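Alpha/beta hydrolase (Streptomyces albidoflavus, PDB 6KSU) probably cyclises non-ribosomal peptides by macrolactamization, as a stand-alone cyclase related to penicillin-binding proteins and beta-lactamases. Local coordinates at residues A[143-155]-A[245-257]. Residues are numbered along the deposited sequence; the frame is centred on the assembly and turned at random.
Sequences EYDEMRGPSYRRF and HMASLSLAAAGGL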
loop_
_atom_site.group_PDB
_atom_site.type_symbol
_atom_site.label_atom_id
_atom_site.label_comp_id
_atom_site.label_asym_id
_atom_site.label_seq_id
_atom_site.Cartn_x
_atom_site.Cartn_y
_atom_site.Cartn_z
ATOM N N GLU A 143 -2.821 -14.784 11.244
ATOM C CA GLU A 143 -1.715 -15.252 12.076
ATOM C C GLU A 143 -0.919 -16.336 11.367
ATOM O O GLU A 143 -1.425 -17.439 11.141
ATOM C CB GLU A 143 -2.224 -15.793 13.418
ATOM C CG GLU A 143 -1.151 -16.103 14.497
ATOM C CD GLU A 143 -0.333 -17.399 14.269
ATOM O OE1 GLU A 143 -0.765 -18.500 14.703
ATOM O OE2 GLU A 143 0.781 -17.304 13.708
ATOM N N TYR A 144 0.319 -16.037 11.005
ATOM C CA TYR A 144 1.260 -17.093 10.680
ATOM C C TYR A 144 2.635 -16.714 11.207
ATOM O O TYR A 144 3.638 -16.744 10.494
ATOM C CB TYR A 144 1.300 -17.420 9.192
ATOM C CG TYR A 144 1.882 -18.792 8.998
ATOM C CD1 TYR A 144 1.362 -19.874 9.689
ATOM C CD2 TYR A 144 2.992 -18.998 8.192
ATOM C CE1 TYR A 144 1.906 -21.135 9.560
ATOM C CE2 TYR A 144 3.541 -20.263 8.049
ATOM C CZ TYR A 144 2.990 -21.330 8.740
ATOM O OH TYR A 144 3.529 -22.592 8.616
ATOM N N ASP A 145 2.689 -16.365 12.492
ATOM C CA ASP A 145 3.962 -16.205 13.180
ATOM C C ASP A 145 4.701 -17.522 13.320
ATOM O O ASP A 145 5.815 -17.553 13.857
ATOM C CB ASP A 145 3.725 -15.563 14.544
ATOM C CG ASP A 145 3.182 -14.153 14.425
ATOM O OD1 ASP A 145 3.605 -13.437 13.488
ATOM O OD2 ASP A 145 2.337 -13.764 15.258
ATOM N N GLU A 146 4.106 -18.594 12.815
ATOM C CA GLU A 146 4.682 -19.923 12.801
ATOM C C GLU A 146 5.634 -20.149 11.615
ATOM O O GLU A 146 6.278 -21.203 11.555
ATOM C CB GLU A 146 3.515 -20.930 12.825
ATOM C CG GLU A 146 2.870 -21.128 14.241
ATOM C CD GLU A 146 1.441 -20.551 14.436
ATOM O OE1 GLU A 146 0.648 -20.484 13.474
ATOM O OE2 GLU A 146 1.090 -20.184 15.585
ATOM N N MET A 147 5.781 -19.174 10.705
ATOM C CA MET A 147 6.677 -19.295 9.554
ATOM C C MET A 147 8.119 -19.015 9.946
ATOM O O MET A 147 8.408 -18.001 10.589
ATOM C CB MET A 147 6.277 -18.322 8.440
ATOM C CG MET A 147 7.240 -18.294 7.236
ATOM S SD MET A 147 6.617 -17.355 5.807
ATOM C CE MET A 147 8.075 -17.267 4.754
ATOM N N ARG A 148 9.028 -19.861 9.498
ATOM C CA ARG A 148 10.410 -19.614 9.895
ATOM C C ARG A 148 11.393 -19.568 8.735
ATOM O O ARG A 148 12.324 -18.763 8.768
ATOM C CB ARG A 148 10.858 -20.672 10.905
ATOM C CG ARG A 148 10.951 -20.132 12.322
ATOM C CD ARG A 148 10.944 -21.247 13.348
ATOM N NE ARG A 148 10.574 -20.753 14.671
ATOM C CZ ARG A 148 9.365 -20.885 15.205
ATOM N NH1 ARG A 148 8.400 -21.498 14.528
ATOM N NH2 ARG A 148 9.121 -20.402 16.418
ATOM N N GLY A 149 11.225 -20.406 7.721
ATOM C CA GLY A 149 12.151 -20.422 6.609
ATOM C C GLY A 149 11.743 -19.440 5.533
ATOM O O GLY A 149 10.818 -18.641 5.720
ATOM N N PRO A 150 12.435 -19.470 4.383
ATOM C CA PRO A 150 12.036 -18.617 3.248
ATOM C C PRO A 150 10.852 -19.128 2.435
ATOM O O PRO A 150 10.381 -18.393 1.560
ATOM C CB PRO A 150 13.304 -18.577 2.372
ATOM C CG PRO A 150 14.011 -19.852 2.688
ATOM C CD PRO A 150 13.744 -20.110 4.160
ATOM N N SER A 151 10.363 -20.344 2.656
ATOM C CA SER A 151 9.235 -20.836 1.865
ATOM C C SER A 151 7.905 -20.320 2.399
ATOM O O SER A 151 7.677 -20.277 3.609
ATOM C CB SER A 151 9.186 -22.363 1.844
ATOM O OG SER A 151 8.080 -22.793 1.058
ATOM N N TYR A 152 7.016 -19.964 1.482
ATOM C CA TYR A 152 5.645 -19.591 1.803
ATOM C C TYR A 152 4.664 -20.763 1.678
ATOM O O TYR A 152 3.450 -20.533 1.676
ATOM C CB TYR A 152 5.184 -18.453 0.888
ATOM C CG TYR A 152 5.378 -17.032 1.410
ATOM C CD1 TYR A 152 4.673 -16.571 2.507
ATOM C CD2 TYR A 152 6.240 -16.144 0.767
ATOM C CE1 TYR A 152 4.831 -15.274 2.972
ATOM C CE2 TYR A 152 6.400 -14.849 1.214
ATOM C CZ TYR A 152 5.683 -14.412 2.325
ATOM O OH TYR A 152 5.824 -13.122 2.806
ATOM N N ARG A 153 5.152 -22.005 1.586
ATOM C CA ARG A 153 4.262 -23.130 1.269
ATOM C C ARG A 153 3.310 -23.444 2.418
ATOM O O ARG A 153 2.089 -23.490 2.224
ATOM C CB ARG A 153 5.075 -24.370 0.891
ATOM C CG ARG A 153 5.069 -24.657 -0.599
ATOM C CD ARG A 153 5.880 -25.892 -0.959
ATOM N NE ARG A 153 7.269 -25.575 -1.299
ATOM C CZ ARG A 153 7.662 -25.021 -2.447
ATOM N NH1 ARG A 153 6.766 -24.703 -3.377
ATOM N NH2 ARG A 153 8.952 -24.770 -2.662
ATOM N N ARG A 154 3.842 -23.674 3.624
ATOM C CA ARG A 154 2.974 -23.908 4.775
ATOM C C ARG A 154 1.980 -22.765 4.957
ATOM O O ARG A 154 0.848 -22.984 5.403
ATOM C CB ARG A 154 3.798 -24.069 6.050
ATOM C CG ARG A 154 4.907 -25.113 6.045
ATOM C CD ARG A 154 6.068 -24.709 7.019
ATOM N NE ARG A 154 7.037 -23.734 6.477
ATOM C CZ ARG A 154 7.848 -22.958 7.212
ATOM N NH1 ARG A 154 7.818 -23.008 8.538
ATOM N NH2 ARG A 154 8.697 -22.115 6.621
ATOM N N PHE A 155 2.386 -21.537 4.622
ATOM C CA PHE A 155 1.521 -20.380 4.824
ATOM C C PHE A 155 0.328 -20.442 3.893
ATOM O O PHE A 155 -0.788 -20.074 4.277
ATOM C CB PHE A 155 2.309 -19.091 4.598
ATOM C CG PHE A 155 1.462 -17.845 4.577
ATOM C CD1 PHE A 155 1.266 -17.104 5.735
ATOM C CD2 PHE A 155 0.893 -17.393 3.395
ATOM C CE1 PHE A 155 0.497 -15.941 5.728
ATOM C CE2 PHE A 155 0.122 -16.246 3.379
ATOM C CZ PHE A 155 -0.079 -15.515 4.552
ATOM N N HIS A 245 9.764 -1.501 15.881
ATOM C CA HIS A 245 8.661 -2.103 15.145
ATOM C C HIS A 245 8.814 -3.616 15.191
ATOM O O HIS A 245 9.912 -4.142 14.966
ATOM C CB HIS A 245 8.630 -1.624 13.689
ATOM C CG HIS A 245 9.804 -2.086 12.879
ATOM N ND1 HIS A 245 10.984 -1.376 12.803
ATOM C CD2 HIS A 245 9.984 -3.196 12.124
ATOM C CE1 HIS A 245 11.837 -2.024 12.029
ATOM N NE2 HIS A 245 11.256 -3.132 11.607
ATOM N N MET A 246 7.729 -4.308 15.511
ATOM C CA MET A 246 7.641 -5.747 15.317
ATOM C C MET A 246 6.937 -5.974 13.986
ATOM O O MET A 246 5.828 -5.472 13.768
ATOM C CB MET A 246 6.896 -6.430 16.466
ATOM C CG MET A 246 7.791 -7.189 17.456
ATOM S SD MET A 246 6.967 -7.535 19.039
ATOM C CE MET A 246 8.050 -8.781 19.751
ATOM N N ALA A 247 7.603 -6.683 13.084
ATOM C CA ALA A 247 7.047 -7.008 11.779
ATOM C C ALA A 247 7.244 -8.498 11.560
ATOM O O ALA A 247 8.383 -8.977 11.530
ATOM C CB ALA A 247 7.712 -6.188 10.670
ATOM N N SER A 248 6.140 -9.230 11.450
ATOM C CA SER A 248 6.236 -10.671 11.312
ATOM C C SER A 248 6.937 -11.037 10.006
ATOM O O SER A 248 6.858 -10.319 9.007
ATOM C CB SER A 248 4.850 -11.309 11.381
ATOM O OG SER A 248 4.274 -11.441 10.096
ATOM N N LEU A 249 7.645 -12.168 10.040
ATOM C CA LEU A 249 8.380 -12.644 8.876
ATOM C C LEU A 249 7.458 -12.878 7.683
ATOM O O LEU A 249 7.805 -12.540 6.545
ATOM C CB LEU A 249 9.125 -13.930 9.235
ATOM C CG LEU A 249 9.835 -14.560 8.035
ATOM C CD1 LEU A 249 11.039 -13.685 7.652
ATOM C CD2 LEU A 249 10.244 -16.014 8.285
ATOM N N SER A 250 6.274 -13.442 7.926
ATOM C CA SER A 250 5.358 -13.814 6.851
ATOM C C SER A 250 4.838 -12.623 6.054
ATOM O O SER A 250 4.302 -12.822 4.963
ATOM C CB SER A 250 4.180 -14.592 7.432
ATOM O OG SER A 250 3.652 -13.896 8.543
ATOM N N LEU A 251 4.981 -11.397 6.551
ATOM C CA LEU A 251 4.491 -10.248 5.794
ATOM C C LEU A 251 5.405 -9.846 4.637
ATOM O O LEU A 251 5.034 -8.947 3.870
ATOM C CB LEU A 251 4.274 -9.057 6.735
ATOM C CG LEU A 251 2.973 -9.184 7.549
ATOM C CD1 LEU A 251 3.071 -8.595 8.969
ATOM C CD2 LEU A 251 1.795 -8.588 6.778
ATOM N N ALA A 252 6.535 -10.545 4.452
ATOM C CA ALA A 252 7.629 -10.072 3.599
ATOM C C ALA A 252 7.177 -9.687 2.195
ATOM O O ALA A 252 7.500 -8.592 1.716
ATOM C CB ALA A 252 8.724 -11.139 3.519
ATOM N N ALA A 253 6.466 -10.588 1.494
ATOM C CA ALA A 253 6.048 -10.287 0.125
ATOM C C ALA A 253 5.027 -9.155 0.067
ATOM O O ALA A 253 4.763 -8.618 -1.020
ATOM C CB ALA A 253 5.471 -11.544 -0.562
ATOM N N ALA A 254 4.435 -8.796 1.202
ATOM C CA ALA A 254 3.484 -7.698 1.253
ATOM C C ALA A 254 4.081 -6.403 1.807
ATOM O O ALA A 254 3.577 -5.328 1.478
ATOM C CB ALA A 254 2.254 -8.105 2.088
ATOM N N GLY A 255 5.145 -6.464 2.616
ATOM C CA GLY A 255 5.661 -5.235 3.213
ATOM C C GLY A 255 7.114 -5.205 3.664
ATOM O O GLY A 255 7.540 -4.220 4.280
ATOM N N GLY A 256 7.887 -6.245 3.378
ATOM C CA GLY A 256 9.195 -6.393 3.983
ATOM C C GLY A 256 10.405 -5.852 3.244
ATOM O O GLY A 256 11.522 -6.092 3.705
ATOM N N LEU A 257 10.231 -5.161 2.115
ATOM C CA LEU A 257 11.347 -4.598 1.371
ATOM C C LEU A 257 11.849 -3.296 1.989
ATOM O O LEU A 257 11.090 -2.510 2.570
ATOM C CB LEU A 257 10.966 -4.330 -0.079
ATOM C CG LEU A 257 11.444 -5.414 -1.023
ATOM C CD1 LEU A 257 10.788 -5.249 -2.383
ATOM C CD2 LEU A 257 12.973 -5.389 -1.104
HETATM O O HOH W 1 6.091 -15.243 10.106
#
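Tyr152 points the hydroxyl edge of its ring at the junction between the 3-10 segment 249-251 and helix 252-255. The phenol donates to Ser250 O, 2.7 Å from Tyr152 OH, approaching from well above the carbonyl plane. Tyr152 OH in turn accepts from Ala253 N at 2.9 Å, along an almost straight N-H line (176°). Ala253 CB adds an apolar touch, 3.9 Å from Tyr152 CE2. Met147 CE sits over the centre of one face of the Tyr152 ring, 4.1 Å from its plane. Met147 CG lies anti to its own backbone nitrogen (chi1 175°) and the chain stays extended, which carries Met147 SD to 3.9 Å from Ser250 CA. Met147 and Leu249 cross at about a right angle, with CG of the methionine 3.9 Å from Leu249 CD2; that methyl also lies against the carbonyl oxygens of Met147 and Arg148. At the type I turn from Tyr144 to Met147, a water bridges the backbones, donating to Tyr144 O at 2.9 Å and accepting from Ser250 N at 2.8 Å. Trp195 of helix 194-206 packs on Met147, Leu249 and Ala252. Ala254 O accepts from Lys86 NZ, the lysine of what looks like an SxxK motif, as in penicillin-binding proteins, so the contact joins the 143-155 loop to a segment bordering the likely active site. The hydroxyl of the buried Tyr152 both gives and receives a bond, which should fix the direction of its O-H, anchor that end of the ring and tie the loop to the 3-10 segment and the short helix, one bond to each.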